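Local coordinates for protein hydroxyethylphosphonate dioxygenase (Streptomyces albus, PDB 6B9R) that binds iron and 2-hydroxyethylphosphonate and probably uses dioxygen to cleave this substrate to hydroxymethylphosphonate, at residues L20-A23 with A24-L28; W58-I61 with S62-A65; G432-P435 with D436-G440; D10-R13 with A14-A18; Q217-L220 with A221-R225. One frame throughout, in Å; residues are numbered along the deposited sequence.

Contact 1: residues L20-A23 with A24-L28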
loop_
_atom_site.group_PDB
_atom_site.type_symbol
_atom_site.label_atom_id
_atom_site.label_comp_id
_atom_site.label_asym_id
_atom_site.label_seq_id
_atom_site.Cartn_x
_atom_site.Cartn_y
_atom_site.Cartn_z
ATOM N N LEU A 20 -5.768 17.787 -4.432
ATOM C CA LEU A 20 -5.768 16.578 -5.258
ATOM C C LEU A 20 -6.082 16.890 -6.709
ATOM O O LEU A 20 -5.590 16.202 -7.615
ATOM C CB LEU A 20 -6.788 15.566 -4.753
ATOM C CG LEU A 20 -6.411 14.933 -3.422
ATOM C CD1 LEU A 20 -7.534 14.037 -2.972
ATOM C CD2 LEU A 20 -5.082 14.158 -3.526
ATOM N N LEU A 21 -6.926 17.892 -6.943
ATOM C CA LEU A 21 -7.249 18.264 -8.317
ATOM C C LEU A 21 -6.048 18.881 -9.016
ATOM O O LEU A 21 -5.776 18.570 -10.185
ATOM C CB LEU A 21 -8.429 19.223 -8.331
ATOM C CG LEU A 21 -8.781 19.728 -9.735
ATOM C CD1 LEU A 21 -9.109 18.550 -10.636
ATOM C CD2 LEU A 21 -9.945 20.703 -9.655
ATOM N N ARG A 22 -5.337 19.783 -8.332
ATOM C CA ARG A 22 -4.115 20.335 -8.912
ATOM C C ARG A 22 -3.078 19.239 -9.124
ATOM O O ARG A 22 -2.401 19.196 -10.160
ATOM C CB ARG A 22 -3.549 21.442 -8.015
ATOM C CG ARG A 22 -2.131 21.888 -8.414
ATOM C CD ARG A 22 -2.101 22.547 -9.797
ATOM N NE ARG A 22 -2.590 23.919 -9.744
ATOM C CZ ARG A 22 -2.835 24.670 -10.813
ATOM N NH1 ARG A 22 -2.654 24.179 -12.032
ATOM N NH2 ARG A 22 -3.271 25.916 -10.663
ATOM N N ALA A 23 -2.942 18.333 -8.160
ATOM C CA ALA A 23 -1.968 17.257 -8.314
ATOM C C ALA A 23 -2.303 16.376 -9.512
ATOM O O ALA A 23 -1.405 15.949 -10.247
ATOM C CB ALA A 23 -1.900 16.420 -7.030
ATOM N N ALA A 24 -3.590 16.090 -9.727
ATOM C CA ALA A 24 -3.973 15.244 -10.856
ATOM C C ALA A 24 -3.642 15.926 -12.172
ATOM O O ALA A 24 -3.147 15.289 -13.111
ATOM C CB ALA A 24 -5.466 14.914 -10.803
ATOM N N ALA A 25 -3.923 17.221 -12.256
ATOM C CA ALA A 25 -3.632 17.975 -13.471
ATOM C C ALA A 25 -2.129 18.049 -13.718
ATOM O O ALA A 25 -1.664 17.798 -14.835
ATOM C CB ALA A 25 -4.242 19.365 -13.362
ATOM N N ASN A 26 -1.353 18.382 -12.682
ATOM C CA ASN A 26 0.105 18.364 -12.796
ATOM C C ASN A 26 0.610 17.021 -13.309
ATOM O O ASN A 26 1.500 16.964 -14.166
ATOM C CB ASN A 26 0.751 18.657 -11.444
ATOM C CG ASN A 26 0.739 20.121 -11.080
ATOM O OD1 ASN A 26 0.423 20.989 -11.899
ATOM N ND2 ASN A 26 1.108 20.408 -9.842
ATOM N N ASP A 27 0.080 15.918 -12.756
ATOM C CA ASP A 27 0.568 14.592 -13.120
ATOM C C ASP A 27 0.267 14.249 -14.574
ATOM O O ASP A 27 1.019 13.487 -15.193
ATOM C CB ASP A 27 -0.037 13.533 -12.195
ATOM C CG ASP A 27 0.544 13.582 -10.799
ATOM O OD1 ASP A 27 1.483 14.365 -10.563
ATOM O OD2 ASP A 27 0.056 12.827 -9.938
ATOM N N LEU A 28 -0.803 14.807 -15.134
ATOM C CA LEU A 28 -1.169 14.593 -16.524
ATOM C C LEU A 28 -0.573 15.640 -17.451
ATOM O O LEU A 28 -0.917 15.667 -18.637
ATOM C CB LEU A 28 -2.703 14.563 -16.665
ATOM C CG LEU A 28 -3.289 13.203 -16.237
ATOM C CD1 LEU A 28 -4.791 13.283 -15.930
ATOM C CD2 LEU A 28 -3.052 12.173 -17.331
HETATM O O HOH W 1 -1.894 21.706 -13.160
#
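The closing turns of the N-terminal helix 10-27 illustrate i to i+4 packing, with R22 and N26 set one turn apart and joined through a shared water. The backbone provides the scaffold: A24 N, A25 N, N26 N and D27 N donate in turn to L20 O, L21 O, R22 O and A23 O. The bond from N26 N to R22 O measures 2.8 Å and is nearly straight, with an angle of 175° at the hydrogen. N26 holds CG anti to its carbonyl carbon (chi1 -78°), which folds the amide back against the chain of the arginine. R22 bends at chi2 and chi3, and the aliphatic part of the chain does the touching: R22 CD lies 3.6 Å from N26 OD1, and R22 CG 3.8 Å from N26 ND2. The amide and guanidinium planes are only 23° apart, yet the polar ends meet through a bridge. The water lies in the guanidinium plane at its edge, accepts from R22 NH1 at 2.8 Å and donates to N26 OD1 at 2.7 Å. Each buried group also has a second anchor, R22 NH1 in a salt bridge to D32 and N26 ND2 in a hydrogen bond to R447 O near the C terminus. R22, L21 and A25 all pack on F46 of helix 46-51, while L20 and D27 meet R218 and L151 of the second subunit. L28 then leaves helical geometry. The arrangement is that of a helix C-terminal turn, here with the N26 side chain about 9 Å from a bound 2-hydroxyethylphosphonate.

Contact 2: residues W58-I61 with S62-A65; sequences WDLI and SRAA
W58 and D59 both place CG anti to the backbone N (chi1 177° and 178°), while a turn further along helix 58-67 S62 OG and R63 CG lie beside their own backbone N; the two pairs are thereby swung together. S62 OG comes in over one face of the W58 indole, 3.3 Å above its plane and offset toward the rim. The same hydroxyl donates to W58 O at 2.8 Å. S62 N reaches this oxygen too, from the opposite face of the carbonyl plane, so two donors from a single residue grip W58 O. The second pair is ionic. R63 NH2 forms a salt bridge to D59 OD2 at 2.8 Å, meeting the oxygen nearly along its C-O bond and with the carboxylate close to the guanidinium plane, although the two planes are turned 45° apart. R63 CD also lies against the carboxylate, 3.2 Å from D59 OD2. L60 CD1 sits over the centre of the guanidinium, 4.2 Å above it, and R63 NH1 donates to L39 O. With an alanine at R63, the D59 carboxylate would probably lose its ionic mate, L39 O this donor, and L60 CD1 the flat group it covers. Beyond the helix, the W58 ring stacks on W58 of the second subunit, and A65 O accepts from R118 of that subunit. The polar groups thus divide the work: R63 pairs with D59 inside the helix through NH2 and holds L39 O through NH1, while the serine hydroxyl, spent on a backbone carbonyl, lies over one face of the indole that also stacks across the dimer.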
loop_
_atom_site.group_PDB
_atom_site.type_symbol
_atom_site.label_atom_id
_atom_site.label_comp_id
_atom_site.label_asym_id
_atom_site.label_seq_id
_atom_site.Cartn_x
_atom_site.Cartn_y
_atom_site.Cartn_z
ATOM N N TRP A 58 -19.354 16.524 -7.294
ATOM C CA TRP A 58 -19.344 15.166 -7.817
ATOM C C TRP A 58 -19.499 15.170 -9.329
ATOM O O TRP A 58 -18.946 14.305 -10.017
ATOM C CB TRP A 58 -20.452 14.345 -7.153
ATOM C CG TRP A 58 -20.576 12.950 -7.689
ATOM C CD1 TRP A 58 -21.632 12.423 -8.388
ATOM C CD2 TRP A 58 -19.607 11.902 -7.580
ATOM N NE1 TRP A 58 -21.375 11.116 -8.718
ATOM C CE2 TRP A 58 -20.142 10.770 -8.233
ATOM C CE3 TRP A 58 -18.343 11.813 -6.996
ATOM C CZ2 TRP A 58 -19.452 9.562 -8.316
ATOM C CZ3 TRP A 58 -17.658 10.604 -7.076
ATOM C CH2 TRP A 58 -18.216 9.499 -7.732
ATOM N N ASP A 59 -20.234 16.140 -9.865
ATOM C CA ASP A 59 -20.314 16.278 -11.314
ATOM C C ASP A 59 -18.931 16.487 -11.915
ATOM O O ASP A 59 -18.555 15.817 -12.885
ATOM C CB ASP A 59 -21.253 17.424 -11.681
ATOM C CG ASP A 59 -21.345 17.644 -13.183
ATOM O OD1 ASP A 59 -21.908 16.769 -13.871
ATOM O OD2 ASP A 59 -20.853 18.682 -13.674
ATOM N N LEU A 60 -18.142 17.396 -11.335
ATOM C CA LEU A 60 -16.828 17.679 -11.906
ATOM C C LEU A 60 -15.896 16.487 -11.744
ATOM O O LEU A 60 -15.139 16.152 -12.661
ATOM C CB LEU A 60 -16.226 18.938 -11.272
ATOM C CG LEU A 60 -14.786 19.296 -11.674
ATOM C CD1 LEU A 60 -14.687 19.467 -13.177
ATOM C CD2 LEU A 60 -14.307 20.554 -10.978
ATOM N N ILE A 61 -15.958 15.817 -10.594
ATOM C CA ILE A 61 -15.136 14.634 -10.374
ATOM C C ILE A 61 -15.517 13.524 -11.346
ATOM O O ILE A 61 -14.650 12.821 -11.876
ATOM C CB ILE A 61 -15.256 14.192 -8.906
ATOM C CG1 ILE A 61 -14.572 15.230 -8.009
ATOM C CG2 ILE A 61 -14.660 12.794 -8.708
ATOM C CD1 ILE A 61 -14.612 14.881 -6.532
ATOM N N SER A 62 -16.816 13.366 -11.617
ATOM C CA SER A 62 -17.256 12.377 -12.597
ATOM C C SER A 62 -16.797 12.747 -14.000
ATOM O O SER A 62 -16.384 11.872 -14.770
ATOM C CB SER A 62 -18.778 12.236 -12.558
ATOM O OG SER A 62 -19.204 11.819 -11.276
ATOM N N ARG A 63 -16.871 14.038 -14.354
ATOM C CA ARG A 63 -16.379 14.473 -15.655
ATOM C C ARG A 63 -14.878 14.246 -15.782
ATOM O O ARG A 63 -14.389 13.876 -16.860
ATOM C CB ARG A 63 -16.720 15.949 -15.878
ATOM C CG ARG A 63 -18.182 16.171 -16.248
ATOM C CD ARG A 63 -18.681 17.519 -15.760
ATOM N NE ARG A 63 -17.916 18.636 -16.306
ATOM C CZ ARG A 63 -17.948 19.867 -15.803
ATOM N NH1 ARG A 63 -17.223 20.834 -16.350
ATOM N NH2 ARG A 63 -18.702 20.130 -14.740
ATOM N N ALA A 64 -14.133 14.452 -14.690
ATOM C CA ALA A 64 -12.686 14.254 -14.736
ATOM C C ALA A 64 -12.328 12.784 -14.966
ATOM O O ALA A 64 -11.389 12.484 -15.713
ATOM C CB ALA A 64 -12.041 14.768 -13.450
ATOM N N ALA A 65 -13.069 11.856 -14.343
ATOM C CA ALA A 65 -12.842 10.431 -14.577
ATOM C C ALA A 65 -13.206 10.002 -15.992
ATOM O O ALA A 65 -12.728 8.955 -16.445
ATOM C CB ALA A 65 -13.627 9.581 -13.572
#

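Contact 3: residues G432-P435 with D436-G440; sequences GAMP and DGAIG
M434 and I439 cross at about a right angle over a type II beta turn, P435 to A438, which links helix 425-433 to helix 438-443 near the C terminus. M434 has CG beside the backbone N (chi1 -78°) and the rest of its chain extended; this carries SD to I439, and it is the sulfur, not the methyl CE, that touches. M434 SD approaches I439 CG1 at 3.9 Å. Nearer the backbone, the root of the same side chain faces the turn, M434 CB lying 4.0 Å from A438 CB. The A438 methyl is thus met from two directions, for the proline ring comes alongside it as well, with P435 CG at 4.1 Å from A438 CB. These contacts are purely apolar, and they form a small patch on the inner side of the turn, with D436 and G437 occupying its two corners. G437 takes a positive phi of 82°, as expected at the third position of a type II turn, and the CB of D436 points away from residues 432-435. The second subunit covers much of the link: M434 packs on L212, P435 on P186, A438 on F187 and I439 on S229, all of that other chain, and its R225 reaches G437. A short change of direction between two helices is in this way made part of the subunit interface. What shuts the turn is one backbone bond from A438 N to P435 O, 3.0 Å long with an angle of 157° at the hydrogen, while the A438 methyl carbon CB lies just 3.1 Å from the same P435 O.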
loop_
_atom_site.group_PDB
_atom_site.type_symbol
_atom_site.label_atom_id
_atom_site.label_comp_id
_atom_site.label_asym_id
_atom_site.label_seq_id
_atom_site.Cartn_x
_atom_site.Cartn_y
_atom_site.Cartn_z
ATOM N N GLY A 432 11.549 9.379 3.427
ATOM C CA GLY A 432 12.907 9.700 3.830
ATOM C C GLY A 432 13.812 10.091 2.682
ATOM O O GLY A 432 14.821 10.772 2.905
ATOM N N ALA A 433 13.472 9.683 1.458
ATOM C CA ALA A 433 14.297 9.995 0.300
ATOM C C ALA A 433 13.931 11.323 -0.344
ATOM O O ALA A 433 14.717 11.839 -1.145
ATOM C CB ALA A 433 14.201 8.872 -0.741
ATOM N N MET A 434 12.777 11.892 0.001
ATOM C CA MET A 434 12.334 13.140 -0.608
ATOM C C MET A 434 13.266 14.292 -0.249
ATOM O O MET A 434 13.798 14.344 0.858
ATOM C CB MET A 434 10.929 13.490 -0.138
ATOM C CG MET A 434 9.845 12.720 -0.812
ATOM S SD MET A 434 8.268 13.314 -0.194
ATOM C CE MET A 434 7.154 12.275 -1.129
ATOM N N PRO A 435 13.460 15.244 -1.162
ATOM C CA PRO A 435 14.244 16.437 -0.823
ATOM C C PRO A 435 13.531 17.322 0.190
ATOM O O PRO A 435 12.317 17.239 0.396
ATOM C CB PRO A 435 14.412 17.157 -2.170
ATOM C CG PRO A 435 13.326 16.634 -3.035
ATOM C CD PRO A 435 13.063 15.221 -2.581
ATOM N N ASP A 436 14.321 18.190 0.826
ATOM C CA ASP A 436 13.805 19.094 1.847
ATOM C C ASP A 436 12.626 19.898 1.321
ATOM O O ASP A 436 12.633 20.373 0.183
ATOM C CB ASP A 436 14.906 20.045 2.321
ATOM C CG ASP A 436 16.087 19.318 2.929
ATOM O OD1 ASP A 436 15.872 18.299 3.619
ATOM O OD2 ASP A 436 17.232 19.769 2.720
ATOM N N GLY A 437 11.608 20.054 2.166
ATOM C CA GLY A 437 10.407 20.770 1.807
ATOM C C GLY A 437 9.393 19.978 1.017
ATOM O O GLY A 437 8.235 20.400 0.925
ATOM N N ALA A 438 9.777 18.834 0.450
ATOM C CA ALA A 438 8.882 18.147 -0.471
ATOM C C ALA A 438 7.706 17.496 0.248
ATOM O O ALA A 438 6.625 17.356 -0.340
ATOM C CB ALA A 438 9.657 17.105 -1.271
ATOM N N ILE A 439 7.884 17.099 1.510
ATOM C CA ILE A 439 6.803 16.421 2.220
ATOM C C ILE A 439 5.574 17.319 2.290
ATOM O O ILE A 439 4.437 16.857 2.127
ATOM C CB ILE A 439 7.285 15.968 3.615
ATOM C CG1 ILE A 439 8.157 14.715 3.482
ATOM C CG2 ILE A 439 6.113 15.705 4.558
ATOM C CD1 ILE A 439 8.779 14.243 4.794
ATOM N N GLY A 440 5.784 18.621 2.483
ATOM C CA GLY A 440 4.665 19.550 2.481
ATOM C C GLY A 440 3.847 19.508 1.202
ATOM O O GLY A 440 2.615 19.520 1.245
#

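Contact 4: residues D10-R13 with A14-A18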
loop_
_atom_site.group_PDB
_atom_site.type_symbol
_atom_site.label_atom_id
_atom_site.label_comp_id
_atom_site.label_asym_id
_atom_site.label_seq_id
_atom_site.Cartn_x
_atom_site.Cartn_y
_atom_site.Cartn_z
ATOM N N ASP A 10 -14.590 20.781 7.537
ATOM C CA ASP A 10 -15.083 20.678 6.164
ATOM C C ASP A 10 -14.254 21.539 5.221
ATOM O O ASP A 10 -14.043 21.176 4.059
ATOM C CB ASP A 10 -16.551 21.091 6.090
ATOM C CG ASP A 10 -17.490 20.001 6.560
ATOM O OD1 ASP A 10 -17.005 18.907 6.920
ATOM O OD2 ASP A 10 -18.716 20.238 6.568
ATOM N N ALA A 11 -13.789 22.693 5.702
ATOM C CA ALA A 11 -12.945 23.554 4.882
ATOM C C ALA A 11 -11.567 22.937 4.674
ATOM O O ALA A 11 -10.962 23.100 3.608
ATOM C CB ALA A 11 -12.821 24.937 5.520
ATOM N N ALA A 12 -11.040 22.251 5.691
ATOM C CA ALA A 12 -9.774 21.542 5.523
ATOM C C ALA A 12 -9.910 20.405 4.512
ATOM O O ALA A 12 -9.007 20.177 3.695
ATOM C CB ALA A 12 -9.291 21.001 6.871
ATOM N N ARG A 13 -11.029 19.678 4.557
ATOM C CA ARG A 13 -11.238 18.594 3.599
ATOM C C ARG A 13 -11.386 19.139 2.188
ATOM O O ARG A 13 -10.871 18.549 1.228
ATOM C CB ARG A 13 -12.465 17.765 3.983
ATOM C CG ARG A 13 -12.646 16.514 3.131
ATOM C CD ARG A 13 -13.623 15.514 3.741
ATOM N NE ARG A 13 -15.011 15.966 3.667
ATOM C CZ ARG A 13 -15.738 16.341 4.716
ATOM N NH1 ARG A 13 -15.220 16.313 5.938
ATOM N NH2 ARG A 13 -16.993 16.740 4.542
ATOM N N ALA A 14 -12.099 20.258 2.048
ATOM C CA ALA A 14 -12.203 20.912 0.750
ATOM C C ALA A 14 -10.831 21.300 0.220
ATOM O O ALA A 14 -10.540 21.098 -0.964
ATOM C CB ALA A 14 -13.112 22.137 0.851
ATOM N N ALA A 15 -9.965 21.833 1.088
ATOM C CA ALA A 15 -8.606 22.173 0.682
ATOM C C ALA A 15 -7.838 20.939 0.219
ATOM O O ALA A 15 -7.099 20.991 -0.771
ATOM C CB ALA A 15 -7.871 22.854 1.834
ATOM N N ARG A 16 -7.991 19.817 0.929
ATOM C CA ARG A 16 -7.349 18.583 0.497
ATOM C C ARG A 16 -7.843 18.163 -0.877
ATOM O O ARG A 16 -7.050 17.733 -1.720
ATOM C CB ARG A 16 -7.595 17.467 1.521
ATOM C CG ARG A 16 -6.969 17.749 2.876
ATOM C CD ARG A 16 -6.735 16.480 3.703
ATOM N NE ARG A 16 -7.967 15.873 4.199
ATOM C CZ ARG A 16 -8.676 16.327 5.232
ATOM N NH1 ARG A 16 -8.292 17.417 5.891
ATOM N NH2 ARG A 16 -9.783 15.695 5.603
ATOM N N ALA A 17 -9.153 18.293 -1.123
ATOM C CA ALA A 17 -9.709 17.915 -2.416
ATOM C C ALA A 17 -9.202 18.835 -3.521
ATOM O O ALA A 17 -8.889 18.374 -4.623
ATOM C CB ALA A 17 -11.239 17.936 -2.362
ATOM N N ALA A 18 -9.105 20.136 -3.241
ATOM C CA ALA A 18 -8.570 21.058 -4.239
ATOM C C ALA A 18 -7.123 20.718 -4.567
ATOM O O ALA A 18 -6.717 20.741 -5.736
ATOM C CB ALA A 18 -8.689 22.496 -3.743
HETATM O O HOH W 2 -12.365 16.142 7.184
#
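R16 lays its guanidinium over the backbone of R13, with R13 CA 3.7 Å from its plane and over its centre, in the first turns of helix 10-27. On the same face R16 NH2 is 3.8 Å from R13 CB; separately, R16 NH1 comes within 3.8 Å of A12 CB. This fold-back follows from CG lying beside the backbone N (chi1 -64°) and from a bend at chi3, which turns the chain toward the start of the helix. R13 goes the other way round, CG anti to the backbone N, and carries its own guanidinium to D10. There R13 NH2 forms a salt bridge with D10 OD1 at 3.2 Å, though the hydrogen bonding within it is weak. The two guanidinium planes stand 64° apart, and a water lies at the edge of both, accepting from R13 NH1 and from R16 NH2 at 3.1 Å each. R16 NH2 also donates to I78 O, in a loop whose P77 packs on both arginines. A leucine in place of R16 would probably leave I78 O and the bridging water without this donor, and uncover the backbone around R13. Successive bonds such as A17 N to R13 O (2.9 Å) keep the helix regular beneath. The chemistry implies that two like charges on one flank are probably tolerated because each has acceptors: an aspartate for R13, a loop carbonyl for R16, and a water in common.

Contact 5: residues Q217-L220 with A221-R225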
loop_
_atom_site.group_PDB
_atom_site.type_symbol
_atom_site.label_atom_id
_atom_site.label_comp_id
_atom_site.label_asym_id
_atom_site.label_seq_id
_atom_site.Cartn_x
_atom_site.Cartn_y
_atom_site.Cartn_z
ATOM N N GLN A 217 -7.368 -3.872 -3.205
ATOM C CA GLN A 217 -8.623 -4.539 -3.545
ATOM C C GLN A 217 -9.217 -3.969 -4.826
ATOM O O GLN A 217 -9.679 -4.719 -5.693
ATOM C CB GLN A 217 -9.620 -4.392 -2.393
ATOM C CG GLN A 217 -10.865 -5.277 -2.474
ATOM C CD GLN A 217 -11.907 -4.786 -3.461
ATOM O OE1 GLN A 217 -11.947 -3.610 -3.810
ATOM N NE2 GLN A 217 -12.756 -5.700 -3.928
ATOM N N ARG A 218 -9.228 -2.641 -4.954
ATOM C CA ARG A 218 -9.822 -2.007 -6.130
ATOM C C ARG A 218 -9.108 -2.433 -7.399
ATOM O O ARG A 218 -9.749 -2.737 -8.412
ATOM C CB ARG A 218 -9.762 -0.483 -5.994
ATOM C CG ARG A 218 -10.335 0.058 -4.706
ATOM C CD ARG A 218 -11.823 -0.178 -4.604
ATOM N NE ARG A 218 -12.365 0.382 -3.368
ATOM C CZ ARG A 218 -12.176 -0.137 -2.163
ATOM N NH1 ARG A 218 -11.466 -1.240 -2.021
ATOM N NH2 ARG A 218 -12.706 0.447 -1.095
ATOM N N GLU A 219 -7.779 -2.449 -7.360
ATOM C CA GLU A 219 -6.990 -2.819 -8.528
ATOM C C GLU A 219 -7.191 -4.285 -8.868
ATOM O O GLU A 219 -7.539 -4.643 -9.998
ATOM C CB GLU A 219 -5.517 -2.531 -8.237
ATOM C CG GLU A 219 -4.690 -2.101 -9.410
ATOM C CD GLU A 219 -3.257 -1.784 -9.001
ATOM O OE1 GLU A 219 -2.393 -2.672 -9.149
ATOM O OE2 GLU A 219 -3.010 -0.651 -8.534
ATOM N N LEU A 220 -6.985 -5.157 -7.886
ATOM C CA LEU A 220 -7.120 -6.581 -8.153
ATOM C C LEU A 220 -8.524 -6.936 -8.614
ATOM O O LEU A 220 -8.697 -7.840 -9.443
ATOM C CB LEU A 220 -6.749 -7.363 -6.903
ATOM C CG LEU A 220 -5.265 -7.274 -6.554
ATOM C CD1 LEU A 220 -5.022 -7.902 -5.189
ATOM C CD2 LEU A 220 -4.433 -7.964 -7.614
ATOM N N ALA A 221 -9.538 -6.236 -8.098
ATOM C CA ALA A 221 -10.906 -6.517 -8.523
ATOM C C ALA A 221 -11.090 -6.294 -10.023
ATOM O O ALA A 221 -11.894 -6.990 -10.655
ATOM C CB ALA A 221 -11.890 -5.654 -7.731
ATOM N N THR A 222 -10.355 -5.346 -10.617
ATOM C CA THR A 222 -10.477 -5.148 -12.066
ATOM C C THR A 222 -9.730 -6.201 -12.862
ATOM O O THR A 222 -10.109 -6.482 -14.005
ATOM C CB THR A 222 -9.953 -3.781 -12.519
ATOM O OG1 THR A 222 -8.533 -3.701 -12.304
ATOM C CG2 THR A 222 -10.683 -2.635 -11.814
ATOM N N PHE A 223 -8.646 -6.754 -12.313
ATOM C CA PHE A 223 -7.912 -7.787 -13.044
ATOM C C PHE A 223 -8.690 -9.091 -13.110
ATOM O O PHE A 223 -8.552 -9.843 -14.081
ATOM C CB PHE A 223 -6.553 -8.064 -12.403
ATOM C CG PHE A 223 -5.707 -6.850 -12.186
ATOM C CD1 PHE A 223 -5.823 -5.735 -12.989
ATOM C CD2 PHE A 223 -4.763 -6.845 -11.171
ATOM C CE1 PHE A 223 -5.028 -4.628 -12.780
ATOM C CE2 PHE A 223 -3.966 -5.738 -10.956
ATOM C CZ PHE A 223 -4.103 -4.630 -11.768
ATOM N N GLY A 224 -9.489 -9.385 -12.094
ATOM C CA GLY A 224 -10.267 -10.607 -12.070
ATOM C C GLY A 224 -9.638 -11.679 -11.197
ATOM O O GLY A 224 -8.520 -11.554 -10.691
ATOM N N ARG A 225 -10.380 -12.777 -11.064
ATOM C CA ARG A 225 -10.045 -13.819 -10.097
ATOM C C ARG A 225 -8.806 -14.616 -10.507
ATOM O O ARG A 225 -7.972 -14.958 -9.658
ATOM C CB ARG A 225 -11.253 -14.738 -9.932
ATOM C CG ARG A 225 -11.123 -15.752 -8.849
ATOM C CD ARG A 225 -12.381 -16.590 -8.796
ATOM N NE ARG A 225 -12.386 -17.450 -7.623
ATOM C CZ ARG A 225 -13.485 -17.770 -6.960
ATOM N NH1 ARG A 225 -13.406 -18.556 -5.902
ATOM N NH2 ARG A 225 -14.657 -17.282 -7.354
#
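F223 closes helix 215-223, and its ring folds back over the preceding turn just where G224 leaves the helix and stands at the N-cap position of helix 225-231. The path can be followed outward from its root. F223 CB rests 3.7 Å from L220 O, and CG, held beside the backbone N (chi1 -53°), turns the ring back along the helix. E219 O then lies beneath one ring face, 3.5 Å from the plane and over its centre, so that the ring carbons are nearly equidistant from it. Further out, F223 CD2 meets the methyl L220 CD2 at 3.7 Å. At the tip, F223 CZ touches E219 CG at 3.5 Å, and the E219 carboxylate is inclined 55° to the ring. The extended E219 chain continues past the phenylalanine to give OE1 to H364 of the second subunit. The carbonyl of E219 is heavily used. T222 N donates to it from above its plane, and T222 OG1 adds a second bond, while the same hydroxyl also pairs with Q119 of the second subunit. The usual i to i+4 pattern is loosening here, since T222 N to R218 O and F223 N to E219 O are both weak, before G224 N donates to L220 O at 3.2 Å. G224 has a positive phi of 101°, and at its backbone angles a CB would be jammed against F223 O. Much of this turn is buried against the partner subunit, F223 packing on its P400. The shortest bond of the turn runs from T222 OG1 to E219 O, 2.7 Å, in the carbonyl plane and on a lone pair.

From the N terminus the order is contact 4, contact 1, contact 2, contact 5 and contact 3. All are local, strung in series without nesting or crossing, and the one tight turn closed is that of contact 3. Contacts 4 and 1 adjoin on helix 10-27, their centres about 15 Å apart, and contact 2, on helix 58-67, lies about 14 Å from contact 1 between centres. Contact 5, on helix 215-223, follows strand 202-208 of the sheet whose strand 152-158 carries the iron ligand Q153, and contact 3 joins the last two helices. The dimer reunites them: contact 5 meets contacts 1, 3 and 4 of the other subunit, the last through T222 on R16.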